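Local coordinates for tail assembly chaperone (Enterobacteria phage HK97, PDB 2OB9), which probably assists assembly of the phage tail as a chaperone, its copies packing against one another in a multi-subunit assembly, at residues T6-Q9 with L10-K14; P26-E29 with G30-V33; E95-R98 with E99-P103. All coordinates share one frame; numbering follows the deposited sequence.

Interaction 1: residues T6-Q9 with L10-K14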
ATOM      1  N   THR A   6     -38.001   0.773  35.721  1.00 51.20           N
ATOM      2  CA  THR A   6     -38.132  -0.132  34.581  1.00 50.92           C
ATOM      3  C   THR A   6     -36.876  -0.190  33.700  1.00 50.52           C
ATOM      4  O   THR A   6     -36.372  -1.262  33.414  1.00 51.36           O
ATOM      5  CB  THR A   6     -39.349   0.276  33.709  1.00 50.85           C
ATOM      6  OG1 THR A   6     -40.510   0.363  34.537  1.00 50.76           O
ATOM      7  CG2 THR A   6     -39.602  -0.710  32.569  1.00 50.28           C
ATOM      8  N   LEU A   7     -36.388   0.965  33.276  1.00 49.52           N
ATOM      9  CA  LEU A   7     -35.296   1.036  32.334  1.00 48.60           C
ATOM     10  C   LEU A   7     -33.928   0.738  32.994  1.00 47.97           C
ATOM     11  O   LEU A   7     -33.144  -0.052  32.471  1.00 47.72           O
ATOM     12  CB  LEU A   7     -35.311   2.399  31.592  1.00 48.30           C
ATOM     13  CG  LEU A   7     -34.044   2.705  30.779  1.00 49.13           C
ATOM     14  CD1 LEU A   7     -33.685   1.525  29.818  1.00 47.72           C
ATOM     15  CD2 LEU A   7     -34.114   4.044  30.058  1.00 47.75           C
ATOM     16  N   LYS A   8     -33.643   1.366  34.125  1.00 47.37           N
ATOM     17  CA  LYS A   8     -32.380   1.114  34.815  1.00 47.47           C
ATOM     18  C   LYS A   8     -32.251  -0.361  35.170  1.00 47.38           C
ATOM     19  O   LYS A   8     -31.182  -0.934  35.056  1.00 47.52           O
ATOM     20  CB  LYS A   8     -32.262   1.996  36.051  1.00 47.81           C
ATOM     21  CG  LYS A   8     -31.105   1.642  36.955  1.00 48.45           C
ATOM     22  CD  LYS A   8     -30.886   2.786  37.897  1.00 51.21           C
ATOM     23  CE  LYS A   8     -29.748   2.478  38.828  1.00 53.90           C
ATOM     24  NZ  LYS A   8     -29.400   3.654  39.674  1.00 53.80           N
ATOM     25  N   GLN A   9     -33.370  -0.985  35.542  1.00 47.17           N
ATOM     26  CA  GLN A   9     -33.393  -2.413  35.847  1.00 46.44           C
ATOM     27  C   GLN A   9     -33.153  -3.324  34.632  1.00 46.39           C
ATOM     28  O   GLN A   9     -32.508  -4.370  34.775  1.00 45.85           O
ATOM     29  CB  GLN A   9     -34.691  -2.784  36.568  1.00 45.42           C
ATOM     30  CG  GLN A   9     -34.780  -4.220  36.980  1.00 45.45           C
ATOM     31  CD  GLN A   9     -35.891  -4.459  37.962  1.00 45.40           C
ATOM     32  OE1 GLN A   9     -36.872  -3.720  37.996  1.00 47.10           O
ATOM     33  NE2 GLN A   9     -35.758  -5.496  38.753  1.00 45.68           N
ATOM     34  N   LEU A  10     -33.672  -2.959  33.462  1.00 46.75           N
ATOM     35  CA  LEU A  10     -33.361  -3.725  32.219  1.00 47.76           C
ATOM     36  C   LEU A  10     -31.908  -3.510  31.760  1.00 48.83           C
ATOM     37  O   LEU A  10     -31.257  -4.427  31.270  1.00 48.58           O
ATOM     38  CB  LEU A  10     -34.304  -3.319  31.069  1.00 47.18           C
ATOM     39  CG  LEU A  10     -35.746  -3.864  31.130  1.00 47.63           C
ATOM     40  CD1 LEU A  10     -36.692  -3.027  30.318  1.00 44.63           C
ATOM     41  CD2 LEU A  10     -35.836  -5.366  30.736  1.00 41.67           C
ATOM     42  N   ALA A  11     -31.456  -2.254  31.891  1.00 49.88           N
ATOM     43  CA  ALA A  11     -30.127  -1.786  31.516  1.00 50.67           C
ATOM     44  C   ALA A  11     -29.001  -2.374  32.341  1.00 51.92           C
ATOM     45  O   ALA A  11     -27.867  -2.412  31.869  1.00 51.96           O
ATOM     46  CB  ALA A  11     -30.085  -0.228  31.585  1.00 50.38           C
HETATM   47  N   MSE A  12     -29.320  -2.820  33.567  1.00 53.39           N
HETATM   48  CA  MSE A  12     -28.346  -3.243  34.575  1.00 55.66           C
HETATM   49  C   MSE A  12     -28.401  -4.717  34.904  1.00 55.29           C
HETATM   50  O   MSE A  12     -27.598  -5.182  35.715  1.00 54.88           O
HETATM   51  CB  MSE A  12     -28.584  -2.494  35.900  1.00 55.98           C
HETATM   52  CG  MSE A  12     -27.593  -1.381  36.188  1.00 57.62           C
HETATM   53 SE   MSE A  12     -27.710  -0.755  38.043  0.80 62.07          SE
HETATM   54  CE  MSE A  12     -26.210  -1.869  38.647  1.00 63.21           C
ATOM     55  N   ALA A  13     -29.353  -5.438  34.301  1.00 55.43           N
ATOM     56  CA  ALA A  13     -29.556  -6.845  34.558  1.00 56.18           C
ATOM     57  C   ALA A  13     -28.335  -7.658  34.107  1.00 57.69           C
ATOM     58  O   ALA A  13     -27.532  -7.203  33.263  1.00 57.25           O
ATOM     59  CB  ALA A  13     -30.836  -7.350  33.864  1.00 55.20           C
ATOM     60  N   LYS A  14     -28.193  -8.837  34.709  1.00 59.02           N
ATOM     61  CA  LYS A  14     -27.169  -9.788  34.344  1.00 61.50           C
ATOM     62  C   LYS A  14     -27.333 -10.072  32.860  1.00 61.76           C
ATOM     63  O   LYS A  14     -28.441 -10.438  32.399  1.00 63.05           O
ATOM     64  CB  LYS A  14     -27.318 -11.103  35.141  1.00 61.27           C
ATOM     65  CG  LYS A  14     -25.993 -11.847  35.367  1.00 62.95           C
ATOM     66  CD  LYS A  14     -26.133 -13.375  35.598  1.00 63.17           C
ATOM     67  CE  LYS A  14     -27.410 -13.774  36.358  1.00 64.55           C
ATOM     68  NZ  LYS A  14     -27.425 -15.255  36.702  1.00 66.16           N
TER
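Leu10 and Ala11 join Thr6 and Leu7 through the i to i+4 hydrogen bonds of a short alpha-helix, residues 6-11, close to the start of the modelled chain. Two carry the contact. Ala11 N donates its N-H to Leu7 O at 2.8 Å, nearly in line with the carbonyl bond; Leu10 N reaches Thr6 O at 3.2 Å, tilted 28° from the carbonyl plane.

Apolar side chains add only light contact inside the helix. Leu7 CD1 stands 4.4 Å from Ala11 CB, both on the buried side, and Thr6 CG2 approaches Leu10 CD1 to 4.3 Å. The second subunit packs over the same residues: Leu7 on Asp82, Leu10 on Glu29, and Ala11 and Met12 on Phe89, consistent with an N-terminal arm docked on a neighbour. His105 NE2 of that subunit is hydrogen-bonded to Ala11 O.

The third kind is a charged and a selenium-bearing chain lying side by side and pointing the same way. Lys8, with CG anti to its backbone nitrogen (chi1 170°) and extended beyond, carries NZ to a salt bridge with Glu93 of the second subunit. On the way, its CE passes 3.9 Å from Met12 SE, the selenium of a selenomethionine.

Interaction 2: residues P26-E29 with G30-V33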
ATOM      1  N   PRO A  26     -27.818 -31.709  22.276  1.00 55.37           N
ATOM      2  CA  PRO A  26     -28.131 -33.135  22.115  1.00 55.95           C
ATOM      3  C   PRO A  26     -26.955 -34.040  22.396  1.00 56.52           C
ATOM      4  O   PRO A  26     -27.127 -35.122  22.969  1.00 57.39           O
ATOM      5  CB  PRO A  26     -28.491 -33.248  20.624  1.00 56.32           C
ATOM      6  CG  PRO A  26     -29.057 -31.893  20.272  1.00 56.08           C
ATOM      7  CD  PRO A  26     -28.339 -30.901  21.148  1.00 55.06           C
ATOM      8  N   GLU A  27     -25.767 -33.604  21.985  1.00 56.49           N
ATOM      9  CA  GLU A  27     -24.578 -34.444  22.041  1.00 56.42           C
ATOM     10  C   GLU A  27     -23.852 -34.312  23.374  1.00 55.58           C
ATOM     11  O   GLU A  27     -22.944 -35.086  23.676  1.00 56.55           O
ATOM     12  CB  GLU A  27     -23.652 -34.121  20.874  1.00 56.30           C
ATOM     13  CG  GLU A  27     -23.703 -32.658  20.529  1.00 59.89           C
ATOM     14  CD  GLU A  27     -24.447 -32.365  19.257  1.00 60.20           C
ATOM     15  OE1 GLU A  27     -24.205 -33.073  18.265  1.00 57.87           O
ATOM     16  OE2 GLU A  27     -25.246 -31.411  19.260  1.00 61.44           O
ATOM     17  N   TRP A  28     -24.252 -33.328  24.169  1.00 54.37           N
ATOM     18  CA  TRP A  28     -23.777 -33.235  25.537  1.00 52.54           C
ATOM     19  C   TRP A  28     -24.922 -33.554  26.464  1.00 51.63           C
ATOM     20  O   TRP A  28     -25.255 -32.776  27.363  1.00 52.00           O
ATOM     21  CB  TRP A  28     -23.212 -31.857  25.839  1.00 51.69           C
ATOM     22  CG  TRP A  28     -22.007 -31.442  25.026  1.00 51.69           C
ATOM     23  CD1 TRP A  28     -21.183 -32.236  24.236  1.00 49.78           C
ATOM     24  CD2 TRP A  28     -21.444 -30.129  24.998  1.00 49.98           C
ATOM     25  NE1 TRP A  28     -20.161 -31.470  23.704  1.00 47.10           N
ATOM     26  CE2 TRP A  28     -20.300 -30.178  24.158  1.00 51.06           C
ATOM     27  CE3 TRP A  28     -21.803 -28.905  25.601  1.00 50.20           C
ATOM     28  CZ2 TRP A  28     -19.525 -29.041  23.896  1.00 51.60           C
ATOM     29  CZ3 TRP A  28     -21.038 -27.784  25.345  1.00 49.62           C
ATOM     30  CH2 TRP A  28     -19.901 -27.862  24.501  1.00 50.93           C
ATOM     31  N   GLU A  29     -25.545 -34.696  26.196  1.00 50.54           N
ATOM     32  CA  GLU A  29     -26.605 -35.291  27.033  1.00 49.61           C
ATOM     33  C   GLU A  29     -27.842 -34.441  27.253  1.00 48.69           C
ATOM     34  O   GLU A  29     -28.526 -34.592  28.260  1.00 49.14           O
ATOM     35  CB  GLU A  29     -26.019 -35.833  28.344  1.00 48.98           C
ATOM     36  CG  GLU A  29     -24.854 -36.780  28.034  1.00 50.66           C
ATOM     37  CD  GLU A  29     -24.197 -37.368  29.259  1.00 52.45           C
ATOM     38  OE1 GLU A  29     -24.584 -36.993  30.393  1.00 52.96           O
ATOM     39  OE2 GLU A  29     -23.280 -38.205  29.074  1.00 52.83           O
ATOM     40  N   GLY A  30     -28.154 -33.572  26.298  1.00 47.70           N
ATOM     41  CA  GLY A  30     -29.378 -32.780  26.362  1.00 46.64           C
ATOM     42  C   GLY A  30     -29.223 -31.550  27.234  1.00 46.75           C
ATOM     43  O   GLY A  30     -30.164 -30.809  27.410  1.00 46.94           O
ATOM     44  N   VAL A  31     -28.018 -31.302  27.747  1.00 47.51           N
ATOM     45  CA  VAL A  31     -27.751 -30.158  28.650  1.00 47.32           C
ATOM     46  C   VAL A  31     -28.064 -28.848  27.953  1.00 47.94           C
ATOM     47  O   VAL A  31     -27.829 -28.703  26.736  1.00 48.12           O
ATOM     48  CB  VAL A  31     -26.254 -30.174  29.195  1.00 47.37           C
ATOM     49  CG1 VAL A  31     -25.239 -29.669  28.148  1.00 45.14           C
ATOM     50  CG2 VAL A  31     -26.103 -29.407  30.497  1.00 45.60           C
ATOM     51  N   LYS A  32     -28.613 -27.907  28.702  1.00 47.81           N
ATOM     52  CA  LYS A  32     -28.823 -26.575  28.192  1.00 49.49           C
ATOM     53  C   LYS A  32     -27.619 -25.725  28.568  1.00 49.25           C
ATOM     54  O   LYS A  32     -27.066 -25.868  29.665  1.00 48.70           O
ATOM     55  CB  LYS A  32     -30.079 -25.915  28.769  1.00 49.36           C
ATOM     56  CG  LYS A  32     -31.396 -26.561  28.457  1.00 52.59           C
ATOM     57  CD  LYS A  32     -32.494 -25.942  29.369  1.00 53.01           C
ATOM     58  CE  LYS A  32     -32.681 -26.795  30.664  1.00 59.25           C
ATOM     59  NZ  LYS A  32     -33.464 -26.133  31.801  1.00 56.77           N
ATOM     60  N   VAL A  33     -27.214 -24.867  27.625  1.00 49.69           N
ATOM     61  CA  VAL A  33     -26.177 -23.867  27.815  1.00 49.37           C
ATOM     62  C   VAL A  33     -26.802 -22.553  27.374  1.00 49.62           C
ATOM     63  O   VAL A  33     -27.887 -22.539  26.792  1.00 50.13           O
ATOM     64  CB  VAL A  33     -24.879 -24.156  26.959  1.00 49.65           C
ATOM     65  CG1 VAL A  33     -24.320 -25.528  27.290  1.00 49.49           C
ATOM     66  CG2 VAL A  33     -25.117 -23.972  25.403  1.00 47.53           C
TER
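Pro26 and Gly30 are nearest where Pro26 O lies 3.8 Å from Gly30 N, in the hairpin loop that links the antiparallel strands 20-25 and 31-36. Glu27 turns away from the second half of the loop and spends its carboxylate on a salt bridge with Arg107 of helix 103-113.

Trp28 opens a type I' beta turn that ends at Val31. Its carbonyl oxygen accepts the closing hydrogen bond from Val31 N at 3.2 Å; the bond is fairly straight, 162° at the hydrogen, but comes from above the carbonyl plane, 44° out of it. Val31 also presses a methyl on this residue: CG1, held between its own backbone nitrogen and carbonyl carbon (chi1 78°), lies 3.2 Å from Trp28 O, beside the turn's acceptor, and 3.8 Å from Trp28 CB. With CG beside the backbone nitrogen, the indole turns its edge to the valines, which lie near the ring plane; Trp28 CZ3 comes within 4.4 Å of Val33 CG1. Farther along, the ring packs on Val104 and Leu108 and meets His105 edge-to-face.

Glu29 and Gly30 occupy the two central turn positions, both with positive phi. The extended Glu29 chain leads away from residues 30-33, and Glu29 packs on Leu10 of the third subunit, while Leu7 of that subunit covers Val31 and Val33.

One hydrogen bond thus closes the turn, and strand pairing of Val31 with Val25 and Val33 with Val23 continues it; the apolar indole edge joins the turn to the valines, and the same ring packs on helix 103-113.

Interaction 3: residues E95-R98 with E99-P103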
ATOM      1  N   GLU A  95      -5.811 -22.922  25.814  1.00 60.93           N
ATOM      2  CA  GLU A  95      -4.949 -24.014  25.399  1.00 60.37           C
ATOM      3  C   GLU A  95      -5.487 -25.400  25.762  1.00 59.55           C
ATOM      4  O   GLU A  95      -5.363 -26.332  24.968  1.00 60.50           O
ATOM      5  CB  GLU A  95      -3.559 -23.780  26.011  1.00 60.39           C
ATOM      6  CG  GLU A  95      -3.649 -22.991  27.338  1.00 60.35           C
ATOM      7  CD  GLU A  95      -3.491 -21.461  27.216  1.00 60.78           C
ATOM      8  OE1 GLU A  95      -2.503 -20.970  26.611  1.00 60.94           O
ATOM      9  OE2 GLU A  95      -4.339 -20.744  27.792  1.00 60.33           O
ATOM     10  N   GLN A  96      -6.070 -25.530  26.954  1.00 57.92           N
ATOM     11  CA  GLN A  96      -6.806 -26.730  27.368  1.00 56.39           C
ATOM     12  C   GLN A  96      -7.974 -27.016  26.416  1.00 54.87           C
ATOM     13  O   GLN A  96      -8.191 -28.147  26.025  1.00 54.85           O
ATOM     14  CB  GLN A  96      -7.361 -26.546  28.794  1.00 56.69           C
ATOM     15  CG  GLN A  96      -6.329 -26.645  29.950  1.00 58.12           C
ATOM     16  CD  GLN A  96      -5.189 -25.622  29.885  1.00 58.01           C
ATOM     17  OE1 GLN A  96      -5.417 -24.415  29.790  1.00 58.50           O
ATOM     18  NE2 GLN A  96      -3.949 -26.118  29.952  1.00 58.96           N
ATOM     19  N   VAL A  97      -8.730 -25.983  26.060  1.00 54.00           N
ATOM     20  CA  VAL A  97      -9.899 -26.127  25.165  1.00 53.24           C
ATOM     21  C   VAL A  97      -9.483 -26.452  23.724  1.00 53.79           C
ATOM     22  O   VAL A  97     -10.117 -27.251  23.064  1.00 52.10           O
ATOM     23  CB  VAL A  97     -10.856 -24.868  25.226  1.00 53.15           C
ATOM     24  CG1 VAL A  97     -11.988 -24.968  24.208  1.00 49.82           C
ATOM     25  CG2 VAL A  97     -11.408 -24.668  26.635  1.00 50.03           C
ATOM     26  N   ARG A  98      -8.413 -25.812  23.259  1.00 55.50           N
ATOM     27  CA  ARG A  98      -7.823 -26.077  21.944  1.00 58.17           C
ATOM     28  C   ARG A  98      -7.565 -27.568  21.621  1.00 58.45           C
ATOM     29  O   ARG A  98      -7.811 -27.997  20.486  1.00 58.24           O
ATOM     30  CB  ARG A  98      -6.529 -25.261  21.759  1.00 58.71           C
ATOM     31  CG  ARG A  98      -6.482 -24.439  20.460  1.00 59.74           C
ATOM     32  CD  ARG A  98      -5.061 -23.885  20.157  1.00 60.85           C
ATOM     33  NE  ARG A  98      -4.725 -22.708  20.958  1.00 64.13           N
ATOM     34  CZ  ARG A  98      -3.572 -22.514  21.595  1.00 64.66           C
ATOM     35  NH1 ARG A  98      -2.610 -23.419  21.544  1.00 66.08           N
ATOM     36  NH2 ARG A  98      -3.382 -21.401  22.287  1.00 64.63           N
ATOM     37  N   GLU A  99      -7.107 -28.361  22.596  1.00 59.08           N
ATOM     38  CA  GLU A  99      -6.866 -29.791  22.321  1.00 59.82           C
ATOM     39  C   GLU A  99      -8.102 -30.700  22.181  1.00 59.73           C
ATOM     40  O   GLU A  99      -8.004 -31.789  21.580  1.00 60.92           O
ATOM     41  CB  GLU A  99      -5.817 -30.418  23.252  1.00 60.29           C
ATOM     42  CG  GLU A  99      -5.935 -30.144  24.724  1.00 60.86           C
ATOM     43  CD  GLU A  99      -4.986 -31.031  25.552  1.00 61.79           C
ATOM     44  OE1 GLU A  99      -5.039 -32.281  25.401  1.00 63.72           O
ATOM     45  OE2 GLU A  99      -4.189 -30.475  26.352  1.00 63.08           O
ATOM     46  N   ILE A 100      -9.250 -30.256  22.685  1.00 58.36           N
ATOM     47  CA  ILE A 100     -10.477 -31.030  22.567  1.00 57.25           C
ATOM     48  C   ILE A 100     -11.497 -30.403  21.636  1.00 56.40           C
ATOM     49  O   ILE A 100     -12.532 -31.002  21.376  1.00 57.05           O
ATOM     50  CB  ILE A 100     -11.174 -31.348  23.978  1.00 57.56           C
ATOM     51  CG1 ILE A 100     -12.358 -30.397  24.330  1.00 57.90           C
ATOM     52  CG2 ILE A 100     -10.150 -31.666  25.093  1.00 58.09           C
ATOM     53  CD1 ILE A 100     -12.109 -28.978  24.780  1.00 55.92           C
ATOM     54  N   TYR A 101     -11.230 -29.192  21.156  1.00 55.21           N
ATOM     55  CA  TYR A 101     -12.157 -28.491  20.291  1.00 54.15           C
ATOM     56  C   TYR A 101     -12.463 -29.280  19.014  1.00 55.00           C
ATOM     57  O   TYR A 101     -11.563 -29.648  18.236  1.00 55.39           O
ATOM     58  CB  TYR A 101     -11.605 -27.106  19.962  1.00 53.28           C
ATOM     59  CG  TYR A 101     -12.534 -26.129  19.260  1.00 53.81           C
ATOM     60  CD1 TYR A 101     -13.302 -25.206  19.991  1.00 52.52           C
ATOM     61  CD2 TYR A 101     -12.578 -26.057  17.861  1.00 53.87           C
ATOM     62  CE1 TYR A 101     -14.116 -24.257  19.334  1.00 51.57           C
ATOM     63  CE2 TYR A 101     -13.378 -25.119  17.199  1.00 51.33           C
ATOM     64  CZ  TYR A 101     -14.156 -24.226  17.947  1.00 52.74           C
ATOM     65  OH  TYR A 101     -14.954 -23.300  17.305  1.00 50.83           O
ATOM     66  N   GLY A 102     -13.747 -29.528  18.796  1.00 55.37           N
ATOM     67  CA  GLY A 102     -14.180 -30.254  17.621  1.00 55.74           C
ATOM     68  C   GLY A 102     -15.542 -29.792  17.158  1.00 55.63           C
ATOM     69  O   GLY A 102     -15.940 -28.651  17.433  1.00 56.25           O
ATOM     70  N   PRO A 103     -16.253 -30.662  16.426  1.00 55.11           N
ATOM     71  CA  PRO A 103     -17.489 -30.343  15.696  1.00 54.78           C
ATOM     72  C   PRO A 103     -18.611 -29.664  16.515  1.00 54.25           C
ATOM     73  O   PRO A 103     -19.247 -28.739  16.022  1.00 55.49           O
ATOM     74  CB  PRO A 103     -17.939 -31.717  15.166  1.00 54.72           C
ATOM     75  CG  PRO A 103     -16.669 -32.481  15.011  1.00 54.91           C
ATOM     76  CD  PRO A 103     -15.840 -32.059  16.211  1.00 55.13           C
TER
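Val97 O is the shared acceptor that ends helix 94-98, gripping two N-H groups of the turn leading to helix 103-113. Ile100 N bonds to it at 3.2 Å, from above the carbonyl plane, 56° out of it. Tyr101 N lies nearer, 2.9 Å from Val97 O, but its bond is bent to 124° and weak. The oxygen is thus shared by an i+3 bond and a weak i+4 bond as the chain leaves the helix; Gly102 then N-caps the next one.

Arg98 folds back along its helix, bent at chi3 (-78°), with a salt bridge to Glu94. One guanidinium face is covered by Glu95 CA, 4.3 Å above its centre. Glu99 places CG 3.3 Å from Gln96 O, and its carboxylate makes a long, weak ion pair with Lys14 of the third subunit.

The packing centres on Val97. Tyr101 offers a ring edge to Val97 CG1, then reaches Leu69 and Asp72 of helix 61-79 and Leu109 of helix 103-113. Ile100 touches His105 and Met12 of the third subunit. The Val97 and Ile100 side chains cross at a slant, Val97 CG1 lying 4.1 Å from Ile100 CD1, which comes to 3.1 Å of Val97 O, the acceptor of both N-H groups.

How the interactions relate
The three contacts follow one another along the chain without touching. Each mixes buried residues (Leu7 and Ala11; Trp28 and Val33; Val97, Ile100 and Tyr101) with exposed ones (Thr6 and Gln9; Pro26 and Glu29; Glu95 and Gln96). Interactions 1 and 3 lie on opposite sides of the chain's centre; interactions 2 and 3 come within about 7 Å at their nearest atoms and share helix 103-113 as a packing surface. Interaction 1 is two regular helix hydrogen bonds, interaction 2 a hairpin turn, interaction 3 a helix end. In the third subunit, the counterparts of interaction 1 join them: Leu7, Leu10 and Ala11 cover interaction 2, Met12 packs on interaction 3, and Lys14 makes a long, weak ion pair there.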